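Local coordinates for FprA (Mycobacterium tuberculosis, PDB 1LQT), which transfers electrons between NADPH and ferredoxin through a bound FAD and may supply electrons to P450 systems, at residues P13-K24 with I368-V379; L42-R50 with R441-L451. All coordinates share one frame; numbering follows the deposited sequence.

Contact 1: P13-K24 with I368-V379; sequences PSAFFAAASLLK and IGTNKKDAQDTV. With FAD (flavin-adenine dinucleotide), chain H.
Phe-17 lies against Lys-372 and Ile-368, with Lys-372 CB over the middle of one ring face, 3.9 Å from the centroid in a CH-pi contact. The ring edge meets Ile-368 O, 3.5 Å from Phe-17 CE2. Farther along, Ala-375 CB nests against the backbone of helix 13-28, 3.6 Å from Ala-18 N, and Val-379 closes the row by setting CG1 against Leu-22 CD2 and CG2 against Ala-18. With Ala-18 and Ala-375 facing each other, the axes of 13-24 and 370-379 come within 8.2 Å, at a crossing angle of -48°. At the solvent side Gln-376, bent at chi2 (67°), turns its amide back over helix 13-28, where OE1 accepts from Lys-24 NZ (2.9 Å) and lies 2.8 Å from Ser-21 OG; one water ties its NE2 to Ser-21 O.

The other end grips FAD. Ser-14 gives both N and OG to O1P, the latter at 2.7 Å, while Ile-368 N points almost straight at flavin O2 (2.9 Å, 173°). Asn-371 ND2 is shared between Ile-368 O and ribityl O3', and Arg-362 holds its OD1. Helix 13-28 follows strand 4-9 and a glycine-rich turn, the dinucleotide-binding beta-alpha unit of a Rossmann-type FAD domain.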
loop_
_atom_site.group_PDB
_atom_site.type_symbol
_atom_site.label_atom_id
_atom_site.label_comp_id
_atom_site.label_asym_id
_atom_site.label_seq_id
_atom_site.Cartn_x
_atom_site.Cartn_y
_atom_site.Cartn_z
ATOM N N PRO A 13 5.490 1.090 -7.961
ATOM C CA PRO A 13 6.111 -0.020 -8.683
ATOM C C PRO A 13 5.467 -0.354 -10.007
ATOM O O PRO A 13 6.176 -0.559 -10.979
ATOM C CB PRO A 13 6.013 -1.174 -7.675
ATOM C CG PRO A 13 5.958 -0.547 -6.382
ATOM C CD PRO A 13 5.210 0.749 -6.545
ATOM N N SER A 14 4.156 -0.479 -10.075
ATOM C CA SER A 14 3.547 -0.887 -11.334
ATOM C C SER A 14 3.803 0.150 -12.431
ATOM O O SER A 14 4.078 -0.220 -13.564
ATOM C CB SER A 14 2.063 -1.215 -11.165
ATOM O OG SER A 14 1.246 -0.093 -10.934
ATOM N N ALA A 15 3.755 1.422 -12.075
ATOM C CA ALA A 15 4.079 2.496 -13.006
ATOM C C ALA A 15 5.502 2.380 -13.527
ATOM O O ALA A 15 5.750 2.505 -14.722
ATOM C CB ALA A 15 3.875 3.825 -12.331
ATOM N N PHE A 16 6.452 2.187 -12.612
ATOM C CA PHE A 16 7.851 2.104 -13.022
ATOM C C PHE A 16 8.193 0.854 -13.787
ATOM O O PHE A 16 9.024 0.890 -14.714
ATOM C CB PHE A 16 8.799 2.319 -11.837
ATOM C CG PHE A 16 9.104 3.757 -11.628
ATOM C CD1 PHE A 16 10.009 4.394 -12.471
ATOM C CD2 PHE A 16 8.497 4.504 -10.625
ATOM C CE1 PHE A 16 10.283 5.738 -12.313
ATOM C CE2 PHE A 16 8.772 5.841 -10.501
ATOM C CZ PHE A 16 9.648 6.449 -11.340
ATOM N N PHE A 17 7.552 -0.265 -13.458
ATOM C CA PHE A 17 7.747 -1.466 -14.248
ATOM C C PHE A 17 7.152 -1.278 -15.649
ATOM O O PHE A 17 7.761 -1.672 -16.646
ATOM C CB PHE A 17 7.156 -2.689 -13.551
ATOM C CG PHE A 17 7.896 -3.106 -12.269
ATOM C CD1 PHE A 17 9.264 -3.172 -12.190
ATOM C CD2 PHE A 17 7.173 -3.477 -11.157
ATOM C CE1 PHE A 17 9.878 -3.561 -11.032
ATOM C CE2 PHE A 17 7.822 -3.885 -10.006
ATOM C CZ PHE A 17 9.144 -3.930 -9.961
ATOM N N ALA A 18 6.005 -0.629 -15.729
ATOM C CA ALA A 18 5.423 -0.341 -17.041
ATOM C C ALA A 18 6.357 0.555 -17.858
ATOM O O ALA A 18 6.578 0.324 -19.035
ATOM C CB ALA A 18 4.058 0.296 -16.882
ATOM N N ALA A 19 6.882 1.598 -17.205
ATOM C CA ALA A 19 7.797 2.505 -17.894
ATOM C C ALA A 19 8.988 1.749 -18.442
ATOM O O ALA A 19 9.386 1.932 -19.602
ATOM C CB ALA A 19 8.244 3.614 -16.964
ATOM N N ALA A 20 9.569 0.897 -17.612
ATOM C CA ALA A 20 10.713 0.133 -18.050
ATOM C C ALA A 20 10.368 -0.768 -19.214
ATOM O O ALA A 20 11.146 -0.890 -20.166
ATOM C CB ALA A 20 11.310 -0.668 -16.894
ATOM N N SER A 21 9.205 -1.403 -19.157
ATOM C CA SER A 21 8.783 -2.287 -20.253
ATOM C C SER A 21 8.595 -1.520 -21.567
ATOM O O SER A 21 8.955 -2.007 -22.629
ATOM C CB SER A 21 7.498 -3.001 -19.882
ATOM O OG SER A 21 7.684 -3.910 -18.832
ATOM N N LEU A 22 8.046 -0.324 -21.497
ATOM C CA LEU A 22 7.858 0.496 -22.678
ATOM C C LEU A 22 9.192 0.863 -23.294
ATOM O O LEU A 22 9.389 0.767 -24.509
ATOM C CB LEU A 22 7.084 1.743 -22.334
ATOM C CG LEU A 22 5.605 1.544 -21.985
ATOM C CD1 LEU A 22 5.063 2.718 -21.185
ATOM C CD2 LEU A 22 4.764 1.290 -23.244
ATOM N N LEU A 23 10.135 1.312 -22.467
ATOM C CA LEU A 23 11.424 1.747 -22.977
ATOM C C LEU A 23 12.222 0.565 -23.521
ATOM O O LEU A 23 12.932 0.678 -24.527
ATOM C CB LEU A 23 12.173 2.490 -21.875
ATOM C CG LEU A 23 11.526 3.782 -21.409
ATOM C CD1 LEU A 23 12.274 4.349 -20.213
ATOM C CD2 LEU A 23 11.400 4.806 -22.527
ATOM N N LYS A 24 12.099 -0.588 -22.874
ATOM C CA LYS A 24 12.747 -1.810 -23.346
ATOM C C LYS A 24 12.235 -2.247 -24.715
ATOM O O LYS A 24 13.006 -2.651 -25.565
ATOM C CB LYS A 24 12.573 -2.945 -22.340
ATOM C CG LYS A 24 13.191 -4.268 -22.759
ATOM C CD LYS A 24 12.898 -5.351 -21.725
ATOM C CE LYS A 24 11.406 -5.680 -21.575
ATOM N NZ LYS A 24 11.142 -6.520 -20.381
ATOM N N ILE A 368 5.991 -6.195 -3.980
ATOM C CA ILE A 368 6.375 -5.272 -5.026
ATOM C C ILE A 368 6.613 -5.970 -6.353
ATOM O O ILE A 368 6.138 -5.526 -7.404
ATOM C CB ILE A 368 7.625 -4.495 -4.566
ATOM C CG1 ILE A 368 7.250 -3.545 -3.429
ATOM C CG2 ILE A 368 8.268 -3.732 -5.701
ATOM C CD1 ILE A 368 8.426 -3.107 -2.564
ATOM N N GLY A 369 7.362 -7.068 -6.326
ATOM C CA GLY A 369 7.738 -7.762 -7.542
ATOM C C GLY A 369 6.610 -8.355 -8.337
ATOM O O GLY A 369 6.768 -8.606 -9.519
ATOM N N THR A 370 5.462 -8.585 -7.714
ATOM C CA THR A 370 4.312 -9.135 -8.435
ATOM C C THR A 370 3.815 -8.157 -9.482
ATOM O O THR A 370 3.135 -8.543 -10.418
ATOM C CB THR A 370 3.133 -9.512 -7.515
ATOM O OG1 THR A 370 2.597 -8.365 -6.813
ATOM C CG2 THR A 370 3.543 -10.548 -6.477
ATOM N N ASN A 371 4.169 -6.884 -9.344
ATOM C CA ASN A 371 3.730 -5.875 -10.296
ATOM C C ASN A 371 4.513 -5.884 -11.601
ATOM O O ASN A 371 4.095 -5.263 -12.571
ATOM C CB ASN A 371 3.793 -4.511 -9.620
ATOM C CG ASN A 371 2.865 -4.434 -8.434
ATOM O OD1 ASN A 371 1.663 -4.409 -8.615
ATOM N ND2 ASN A 371 3.418 -4.458 -7.240
ATOM N N LYS A 372 5.623 -6.601 -11.635
ATOM C CA LYS A 372 6.480 -6.563 -12.806
ATOM C C LYS A 372 5.870 -7.321 -14.011
ATOM O O LYS A 372 5.719 -6.746 -15.068
ATOM C CB LYS A 372 7.866 -7.085 -12.459
ATOM C CG LYS A 372 8.874 -6.937 -13.594
ATOM C CD LYS A 372 10.265 -7.300 -13.168
ATOM C CE LYS A 372 11.245 -7.171 -14.319
ATOM N NZ LYS A 372 12.614 -7.476 -13.837
ATOM N N LYS A 373 5.528 -8.597 -13.844
ATOM C CA LYS A 373 4.950 -9.347 -14.948
ATOM C C LYS A 373 3.606 -8.775 -15.336
ATOM O O LYS A 373 3.249 -8.725 -16.514
ATOM C CB LYS A 373 4.785 -10.815 -14.573
ATOM C CG LYS A 373 4.251 -11.620 -15.708
ATOM C CD LYS A 373 4.103 -13.078 -15.355
ATOM C CE LYS A 373 2.667 -13.542 -15.414
ATOM N NZ LYS A 373 2.117 -13.443 -16.803
ATOM N N ASP A 374 2.873 -8.312 -14.326
ATOM C CA ASP A 374 1.603 -7.656 -14.530
ATOM C C ASP A 374 1.751 -6.480 -15.495
ATOM O O ASP A 374 1.018 -6.356 -16.473
ATOM C CB ASP A 374 1.032 -7.227 -13.171
ATOM C CG ASP A 374 -0.315 -6.639 -13.290
ATOM O OD1 ASP A 374 -1.172 -7.216 -14.034
ATOM O OD2 ASP A 374 -0.586 -5.615 -12.643
ATOM N N ALA A 375 2.700 -5.621 -15.203
ATOM C CA ALA A 375 2.926 -4.464 -16.044
ATOM C C ALA A 375 3.396 -4.869 -17.442
ATOM O O ALA A 375 2.981 -4.280 -18.421
ATOM C CB ALA A 375 3.919 -3.518 -15.383
ATOM N N GLN A 376 4.260 -5.859 -17.508
ATOM C CA GLN A 376 4.785 -6.309 -18.791
ATOM C C GLN A 376 3.653 -6.800 -19.686
ATOM O O GLN A 376 3.611 -6.498 -20.864
ATOM C CB GLN A 376 5.791 -7.428 -18.578
ATOM C CG GLN A 376 6.426 -7.920 -19.868
ATOM C CD GLN A 376 7.309 -6.865 -20.501
ATOM O OE1 GLN A 376 8.261 -6.411 -19.867
ATOM N NE2 GLN A 376 7.013 -6.463 -21.737
ATOM N N ASP A 377 2.733 -7.550 -19.083
ATOM C CA ASP A 377 1.589 -8.065 -19.811
ATOM C C ASP A 377 0.727 -6.949 -20.360
ATOM O O ASP A 377 0.330 -6.980 -21.541
ATOM C CB ASP A 377 0.777 -9.005 -18.921
ATOM C CG ASP A 377 1.480 -10.327 -18.682
ATOM O OD1 ASP A 377 2.406 -10.685 -19.433
ATOM O OD2 ASP A 377 1.160 -11.063 -17.748
ATOM N N THR A 378 0.424 -5.973 -19.516
ATOM C CA THR A 378 -0.343 -4.830 -19.977
ATOM C C THR A 378 0.387 -4.106 -21.137
ATOM O O THR A 378 -0.238 -3.728 -22.145
ATOM C CB THR A 378 -0.598 -3.829 -18.834
ATOM O OG1 THR A 378 -1.533 -4.346 -17.886
ATOM C CG2 THR A 378 -1.246 -2.617 -19.383
ATOM N N VAL A 379 1.685 -3.885 -20.957
ATOM C CA VAL A 379 2.458 -3.149 -21.960
ATOM C C VAL A 379 2.518 -3.886 -23.286
ATOM O O VAL A 379 2.383 -3.279 -24.334
ATOM C CB VAL A 379 3.854 -2.794 -21.413
ATOM C CG1 VAL A 379 4.773 -2.377 -22.523
ATOM C CG2 VAL A 379 3.739 -1.696 -20.349
HETATM P PA FAD H . 1.141 2.137 -5.381
HETATM O O1A FAD H . 0.080 2.414 -4.394
HETATM O O2A FAD H . 2.496 1.741 -4.923
HETATM O O5B FAD H . 1.335 3.430 -6.303
HETATM C C5B FAD H . 0.190 4.162 -6.758
HETATM C C4B FAD H . 0.676 5.573 -7.068
HETATM O O4B FAD H . -0.366 6.224 -7.791
HETATM C C3B FAD H . 0.957 6.425 -5.825
HETATM O O3B FAD H . 2.197 7.089 -5.901
HETATM C C2B FAD H . -0.215 7.370 -5.798
HETATM O O2B FAD H . -0.006 8.590 -5.125
HETATM C C1B FAD H . -0.507 7.540 -7.294
HETATM N N9A FAD H . -1.852 8.002 -7.606
HETATM C C8A FAD H . -3.021 7.495 -7.106
HETATM N N7A FAD H . -4.085 8.119 -7.597
HETATM C C5A FAD H . -3.570 9.097 -8.425
HETATM C C6A FAD H . -4.197 10.072 -9.204
HETATM N N6A FAD H . -5.510 10.202 -9.313
HETATM N N1A FAD H . -3.388 10.893 -9.929
HETATM C C2A FAD H . -2.039 10.731 -9.871
HETATM N N3A FAD H . -1.376 9.817 -9.151
HETATM C C4A FAD H . -2.186 9.023 -8.445
HETATM N N1 FAD H . 5.622 -5.200 -0.794
HETATM C C2 FAD H . 6.856 -5.747 -0.603
HETATM O O2 FAD H . 7.418 -6.357 -1.493
HETATM N N3 FAD H . 7.457 -5.622 0.639
HETATM C C4 FAD H . 6.930 -4.907 1.674
HETATM O O4 FAD H . 7.544 -4.799 2.760
HETATM C C4X FAD H . 5.687 -4.303 1.454
HETATM N N5 FAD H . 5.096 -3.544 2.439
HETATM C C5X FAD H . 3.859 -2.992 2.223
HETATM C C6 FAD H . 3.253 -2.258 3.212
HETATM C C7 FAD H . 1.975 -1.746 3.071
HETATM C C7M FAD H . 1.358 -0.932 4.175
HETATM C C8 FAD H . 1.305 -1.962 1.861
HETATM C C8M FAD H . -0.094 -1.450 1.659
HETATM C C9 FAD H . 1.915 -2.685 0.838
HETATM C C9A FAD H . 3.191 -3.208 1.000
HETATM N N10 FAD H . 3.813 -3.956 -0.005
HETATM C C10 FAD H . 5.063 -4.481 0.208
HETATM C "C1'" FAD H . 3.176 -4.166 -1.338
HETATM C "C2'" FAD H . 3.529 -3.040 -2.308
HETATM O "O2'" FAD H . 3.363 -1.815 -1.639
HETATM C "C3'" FAD H . 2.604 -3.107 -3.538
HETATM O "O3'" FAD H . 2.787 -4.331 -4.242
HETATM C "C4'" FAD H . 2.860 -2.045 -4.608
HETATM O "O4'" FAD H . 3.270 -0.809 -4.029
HETATM C "C5'" FAD H . 1.609 -1.831 -5.460
HETATM O "O5'" FAD H . 2.032 -0.988 -6.539
HETATM P P FAD H . 1.067 -0.054 -7.382
HETATM O O1P FAD H . 1.963 0.581 -8.375
HETATM O O2P FAD H . -0.144 -0.767 -7.890
HETATM O O3P FAD H . 0.497 1.023 -6.367
HETATM O O HOH W 1 8.473 -4.620 -23.382
HETATM O O HOH W 2 7.515 -4.816 -16.166
#

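Contact 2: L42-R50 with R441-L451. With FAD (flavin-adenine dinucleotide), chain H.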
loop_
_atom_site.group_PDB
_atom_site.type_symbol
_atom_site.label_atom_id
_atom_site.label_comp_id
_atom_site.label_asym_id
_atom_site.label_seq_id
_atom_site.Cartn_x
_atom_site.Cartn_y
_atom_site.Cartn_z
ATOM N N LEU A 42 1.275 12.966 -5.637
ATOM C CA LEU A 42 2.115 13.520 -4.587
ATOM C C LEU A 42 3.315 14.219 -5.192
ATOM O O LEU A 42 3.670 13.995 -6.344
ATOM C CB LEU A 42 2.612 12.388 -3.674
ATOM C CG LEU A 42 1.509 11.573 -3.022
ATOM C CD1 LEU A 42 2.131 10.520 -2.125
ATOM C CD2 LEU A 42 0.537 12.410 -2.230
ATOM N N PRO A 43 4.003 15.056 -4.424
ATOM C CA PRO A 43 5.252 15.635 -4.910
ATOM C C PRO A 43 6.374 14.614 -5.083
ATOM O O PRO A 43 7.361 14.890 -5.762
ATOM C CB PRO A 43 5.616 16.652 -3.811
ATOM C CG PRO A 43 4.303 17.000 -3.220
ATOM C CD PRO A 43 3.556 15.712 -3.183
ATOM N N THR A 44 6.228 13.470 -4.429
ATOM C CA THR A 44 7.256 12.455 -4.342
ATOM C C THR A 44 6.832 11.199 -5.090
ATOM O O THR A 44 5.676 10.813 -4.985
ATOM C CB THR A 44 7.515 12.094 -2.871
ATOM O OG1 THR A 44 6.295 11.583 -2.293
ATOM C CG2 THR A 44 7.910 13.295 -2.031
ATOM N N PRO A 45 7.768 10.546 -5.772
ATOM C CA PRO A 45 7.485 9.295 -6.474
ATOM C C PRO A 45 7.558 8.107 -5.531
ATOM O O PRO A 45 7.859 8.222 -4.338
ATOM C CB PRO A 45 8.613 9.236 -7.505
ATOM C CG PRO A 45 9.790 9.835 -6.738
ATOM C CD PRO A 45 9.171 10.955 -5.955
ATOM N N TRP A 46 7.259 6.950 -6.119
ATOM C CA TRP A 46 7.515 5.611 -5.580
ATOM C C TRP A 46 6.325 4.944 -4.898
ATOM O O TRP A 46 6.397 3.785 -4.526
ATOM C CB TRP A 46 8.790 5.503 -4.733
ATOM C CG TRP A 46 10.038 6.041 -5.433
ATOM C CD1 TRP A 46 10.248 6.218 -6.801
ATOM C CD2 TRP A 46 11.240 6.432 -4.802
ATOM N NE1 TRP A 46 11.491 6.736 -7.017
ATOM C CE2 TRP A 46 12.114 6.902 -5.807
ATOM C CE3 TRP A 46 11.669 6.477 -3.476
ATOM C CZ2 TRP A 46 13.409 7.365 -5.517
ATOM C CZ3 TRP A 46 12.939 6.929 -3.199
ATOM C CH2 TRP A 46 13.782 7.393 -4.208
ATOM N N GLY A 47 5.227 5.661 -4.754
ATOM C CA GLY A 47 4.016 5.079 -4.220
ATOM C C GLY A 47 4.259 4.451 -2.876
ATOM O O GLY A 47 4.887 5.026 -1.986
ATOM N N LEU A 48 3.730 3.254 -2.691
ATOM C CA LEU A 48 3.815 2.547 -1.406
ATOM C C LEU A 48 5.241 2.122 -1.094
ATOM O O LEU A 48 5.523 1.801 0.061
ATOM C CB LEU A 48 2.882 1.353 -1.376
ATOM C CG LEU A 48 1.389 1.671 -1.290
ATOM C CD1 LEU A 48 0.597 0.398 -1.511
ATOM C CD2 LEU A 48 1.026 2.283 0.052
ATOM N N VAL A 49 6.171 2.124 -2.051
ATOM C CA VAL A 49 7.551 1.832 -1.665
ATOM C C VAL A 49 8.003 2.887 -0.640
ATOM O O VAL A 49 8.729 2.570 0.298
ATOM C CB VAL A 49 8.477 1.753 -2.880
ATOM C CG1 VAL A 49 9.942 1.726 -2.506
ATOM C CG2 VAL A 49 8.126 0.559 -3.734
ATOM N N ARG A 50 7.632 4.129 -0.850
ATOM C CA ARG A 50 7.880 5.204 0.094
ATOM C C ARG A 50 6.859 5.255 1.221
ATOM O O ARG A 50 7.247 5.300 2.393
ATOM C CB ARG A 50 7.918 6.542 -0.649
ATOM C CG ARG A 50 8.069 7.742 0.259
ATOM C CD ARG A 50 8.020 9.041 -0.473
ATOM N NE ARG A 50 7.828 10.183 0.390
ATOM C CZ ARG A 50 8.784 11.034 0.801
ATOM N NH1 ARG A 50 10.038 10.867 0.447
ATOM N NH2 ARG A 50 8.457 12.059 1.554
ATOM N N ARG A 441 16.316 9.177 6.285
ATOM C CA ARG A 441 15.787 10.473 5.918
ATOM C C ARG A 441 14.815 10.910 7.005
ATOM O O ARG A 441 14.368 10.093 7.813
ATOM C CB ARG A 441 15.073 10.454 4.563
ATOM C CG ARG A 441 13.798 9.657 4.553
ATOM C CD ARG A 441 13.087 9.653 3.197
ATOM N NE ARG A 441 13.906 9.067 2.143
ATOM C CZ ARG A 441 14.307 9.663 0.997
ATOM N NH1 ARG A 441 13.965 10.911 0.654
ATOM N NH2 ARG A 441 15.070 8.979 0.167
ATOM N N VAL A 442 14.491 12.202 6.991
ATOM C CA VAL A 442 13.343 12.725 7.742
ATOM C C VAL A 442 12.450 13.319 6.702
ATOM O O VAL A 442 12.841 14.230 5.991
ATOM C CB VAL A 442 13.724 13.761 8.821
ATOM C CG1 VAL A 442 12.493 14.235 9.531
ATOM C CG2 VAL A 442 14.734 13.208 9.778
ATOM N N LYS A 443 11.250 12.780 6.584
ATOM C CA LYS A 443 10.333 13.179 5.549
ATOM C C LYS A 443 9.612 14.465 5.849
ATOM O O LYS A 443 9.241 14.754 6.971
ATOM C CB LYS A 443 9.305 12.079 5.317
ATOM C CG LYS A 443 9.867 10.828 4.703
ATOM C CD LYS A 443 8.801 9.764 4.582
ATOM C CE LYS A 443 9.333 8.519 3.961
ATOM N NZ LYS A 443 8.280 7.420 3.983
ATOM N N LEU A 444 9.379 15.218 4.774
ATOM C CA LEU A 444 8.507 16.380 4.798
ATOM C C LEU A 444 7.074 15.813 4.713
ATOM O O LEU A 444 6.711 15.136 3.748
ATOM C CB LEU A 444 8.846 17.272 3.612
ATOM C CG LEU A 444 10.244 17.889 3.682
ATOM C CD1 LEU A 444 10.659 18.380 2.329
ATOM C CD2 LEU A 444 10.270 19.029 4.687
ATOM N N ALA A 445 6.275 16.084 5.739
ATOM C CA ALA A 445 5.048 15.336 5.989
ATOM C C ALA A 445 3.763 16.014 5.540
ATOM O O ALA A 445 2.690 15.454 5.700
ATOM C CB ALA A 445 4.949 14.986 7.468
ATOM N N SER A 446 3.876 17.208 4.986
ATOM C CA SER A 446 2.723 17.935 4.473
ATOM C C SER A 446 3.015 18.434 3.069
ATOM O O SER A 446 4.167 18.647 2.708
ATOM C CB SER A 446 2.383 19.149 5.354
ATOM O OG SER A 446 3.389 20.140 5.295
ATOM N N LEU A 447 1.954 18.675 2.304
ATOM C CA LEU A 447 2.105 19.246 0.994
ATOM C C LEU A 447 2.804 20.598 1.093
ATOM O O LEU A 447 3.685 20.894 0.314
ATOM C CB LEU A 447 0.750 19.398 0.314
ATOM C CG LEU A 447 0.804 19.960 -1.106
ATOM C CD1 LEU A 447 1.667 19.136 -2.026
ATOM C CD2 LEU A 447 -0.605 20.085 -1.646
ATOM N N ALA A 448 2.431 21.415 2.064
ATOM C CA ALA A 448 3.029 22.749 2.157
ATOM C C ALA A 448 4.544 22.671 2.342
ATOM O O ALA A 448 5.292 23.408 1.735
ATOM C CB ALA A 448 2.399 23.547 3.263
ATOM N N GLU A 449 4.995 21.770 3.201
ATOM C CA GLU A 449 6.443 21.671 3.434
ATOM C C GLU A 449 7.157 21.042 2.253
ATOM O O GLU A 449 8.262 21.428 1.932
ATOM C CB GLU A 449 6.755 20.911 4.694
ATOM C CG GLU A 449 6.253 21.497 6.013
ATOM C CD GLU A 449 6.182 20.358 7.063
ATOM O OE1 GLU A 449 7.054 20.252 7.951
ATOM O OE2 GLU A 449 5.292 19.481 6.987
ATOM N N LEU A 450 6.527 20.053 1.617
ATOM C CA LEU A 450 7.087 19.492 0.404
ATOM C C LEU A 450 7.263 20.537 -0.672
ATOM O O LEU A 450 8.296 20.581 -1.343
ATOM C CB LEU A 450 6.216 18.333 -0.112
ATOM C CG LEU A 450 6.333 17.054 0.711
ATOM C CD1 LEU A 450 5.110 16.173 0.529
ATOM C CD2 LEU A 450 7.631 16.302 0.346
ATOM N N LEU A 451 6.245 21.351 -0.864
ATOM C CA LEU A 451 6.310 22.363 -1.902
ATOM C C LEU A 451 7.227 23.523 -1.559
ATOM O O LEU A 451 7.826 24.129 -2.449
ATOM C CB LEU A 451 4.911 22.861 -2.241
ATOM C CG LEU A 451 3.978 21.819 -2.846
ATOM C CD1 LEU A 451 2.661 22.508 -3.209
ATOM C CD2 LEU A 451 4.530 21.118 -4.062
HETATM P PA FAD H . 1.141 2.137 -5.381
HETATM O O1A FAD H . 0.080 2.414 -4.394
HETATM O O2A FAD H . 2.496 1.741 -4.923
HETATM O O5B FAD H . 1.335 3.430 -6.303
HETATM C C5B FAD H . 0.190 4.162 -6.758
HETATM C C4B FAD H . 0.676 5.573 -7.068
HETATM O O4B FAD H . -0.366 6.224 -7.791
HETATM C C3B FAD H . 0.957 6.425 -5.825
HETATM O O3B FAD H . 2.197 7.089 -5.901
HETATM C C2B FAD H . -0.215 7.370 -5.798
HETATM O O2B FAD H . -0.006 8.590 -5.125
HETATM C C1B FAD H . -0.507 7.540 -7.294
HETATM N N9A FAD H . -1.852 8.002 -7.606
HETATM C C8A FAD H . -3.021 7.495 -7.106
HETATM N N7A FAD H . -4.085 8.119 -7.597
HETATM C C5A FAD H . -3.570 9.097 -8.425
HETATM C C6A FAD H . -4.197 10.072 -9.204
HETATM N N6A FAD H . -5.510 10.202 -9.313
HETATM N N1A FAD H . -3.388 10.893 -9.929
HETATM C C2A FAD H . -2.039 10.731 -9.871
HETATM N N3A FAD H . -1.376 9.817 -9.151
HETATM C C4A FAD H . -2.186 9.023 -8.445
HETATM N N1 FAD H . 5.622 -5.200 -0.794
HETATM C C2 FAD H . 6.856 -5.747 -0.603
HETATM O O2 FAD H . 7.418 -6.357 -1.493
HETATM N N3 FAD H . 7.457 -5.622 0.639
HETATM C C4 FAD H . 6.930 -4.907 1.674
HETATM O O4 FAD H . 7.544 -4.799 2.760
HETATM C C4X FAD H . 5.687 -4.303 1.454
HETATM N N5 FAD H . 5.096 -3.544 2.439
HETATM C C5X FAD H . 3.859 -2.992 2.223
HETATM C C6 FAD H . 3.253 -2.258 3.212
HETATM C C7 FAD H . 1.975 -1.746 3.071
HETATM C C7M FAD H . 1.358 -0.932 4.175
HETATM C C8 FAD H . 1.305 -1.962 1.861
HETATM C C8M FAD H . -0.094 -1.450 1.659
HETATM C C9 FAD H . 1.915 -2.685 0.838
HETATM C C9A FAD H . 3.191 -3.208 1.000
HETATM N N10 FAD H . 3.813 -3.956 -0.005
HETATM C C10 FAD H . 5.063 -4.481 0.208
HETATM C "C1'" FAD H . 3.176 -4.166 -1.338
HETATM C "C2'" FAD H . 3.529 -3.040 -2.308
HETATM O "O2'" FAD H . 3.363 -1.815 -1.639
HETATM C "C3'" FAD H . 2.604 -3.107 -3.538
HETATM O "O3'" FAD H . 2.787 -4.331 -4.242
HETATM C "C4'" FAD H . 2.860 -2.045 -4.608
HETATM O "O4'" FAD H . 3.270 -0.809 -4.029
HETATM C "C5'" FAD H . 1.609 -1.831 -5.460
HETATM O "O5'" FAD H . 2.032 -0.988 -6.539
HETATM P P FAD H . 1.067 -0.054 -7.382
HETATM O O1P FAD H . 1.963 0.581 -8.375
HETATM O O2P FAD H . -0.144 -0.767 -7.890
HETATM O O3P FAD H . 0.497 1.023 -6.367
HETATM O O HOH W 3 5.811 12.954 2.377
#
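The guanidinium of Arg-50 is sandwiched: Thr-44 CG2 sits over the centre of one face, 3.7 Å above the plane, and the aliphatic chain of Lys-443 covers the opposite face, with CD 3.8 Å from the plane and nearer its rim. In the plane, at the edge, a water accepts from Arg-50 NH2 (2.9 Å) and donates to Leu-444 O. At the NH1 side of the edge, roughly opposite the water, Arg-441 NH1 lies 3.9 Å from Arg-50 NH1, the two guanidinium planes turned 72° apart. Glu-430 forms salt bridges with both of these nitrogens, and Asp-427 with Arg-441, so the acids probably offset the like charges. The indole of Trp-46 has Pro-45 CG on one face and meets Trp-423 edge-to-face.

Arg-50 and Lys-443 run past each other in opposite directions, both extended, which brings Lys-443 NZ back to Arg-50 O at 2.8 Å; the ammonium approaches from above the carbonyl plane and also donates to Asn-133 O. Pro-43 supplies the apolar half, its CG 3.6 Å from Leu-447 CD1 and 3.9 Å from Leu-450 CB. Leu-450 CD2 reaches on to Thr-44 CG2.

Ser-446 caps helix 447-454 by accepting from Glu-449 N. That C-terminal helix and the loop 441-446 pack on helix 48-51 and on the connection that leads to it from strand 34-40, with helix 420-434 bringing in the acids and Trp-423.

Contacts 1 and 2 have centres about 23 Å apart, yet they meet beside the FAD. Pro-13 CG of contact 1 packs on Val-49 CG2 of contact 2 at 3.6 Å, and Ile-368 CD1 touches the same methyl at 3.9 Å. A second meeting sets Phe-16 CE2 4.0 Å from Trp-46 CD1. The cofactor's diphosphate is shared: 13-24 holds one phosphate through Ser-14, while Leu-48 N of 42-50 binds O2A of the other at 3.0 Å. Segment 368-379 attends to the flavin end, where the side chain of Ile-368 comes within about 7 Å of the bound NADP derivative, nearest atoms; in contact 2, 441-451 touches Pro-43, Thr-44, Trp-46 and Arg-50, not the residues that meet FAD.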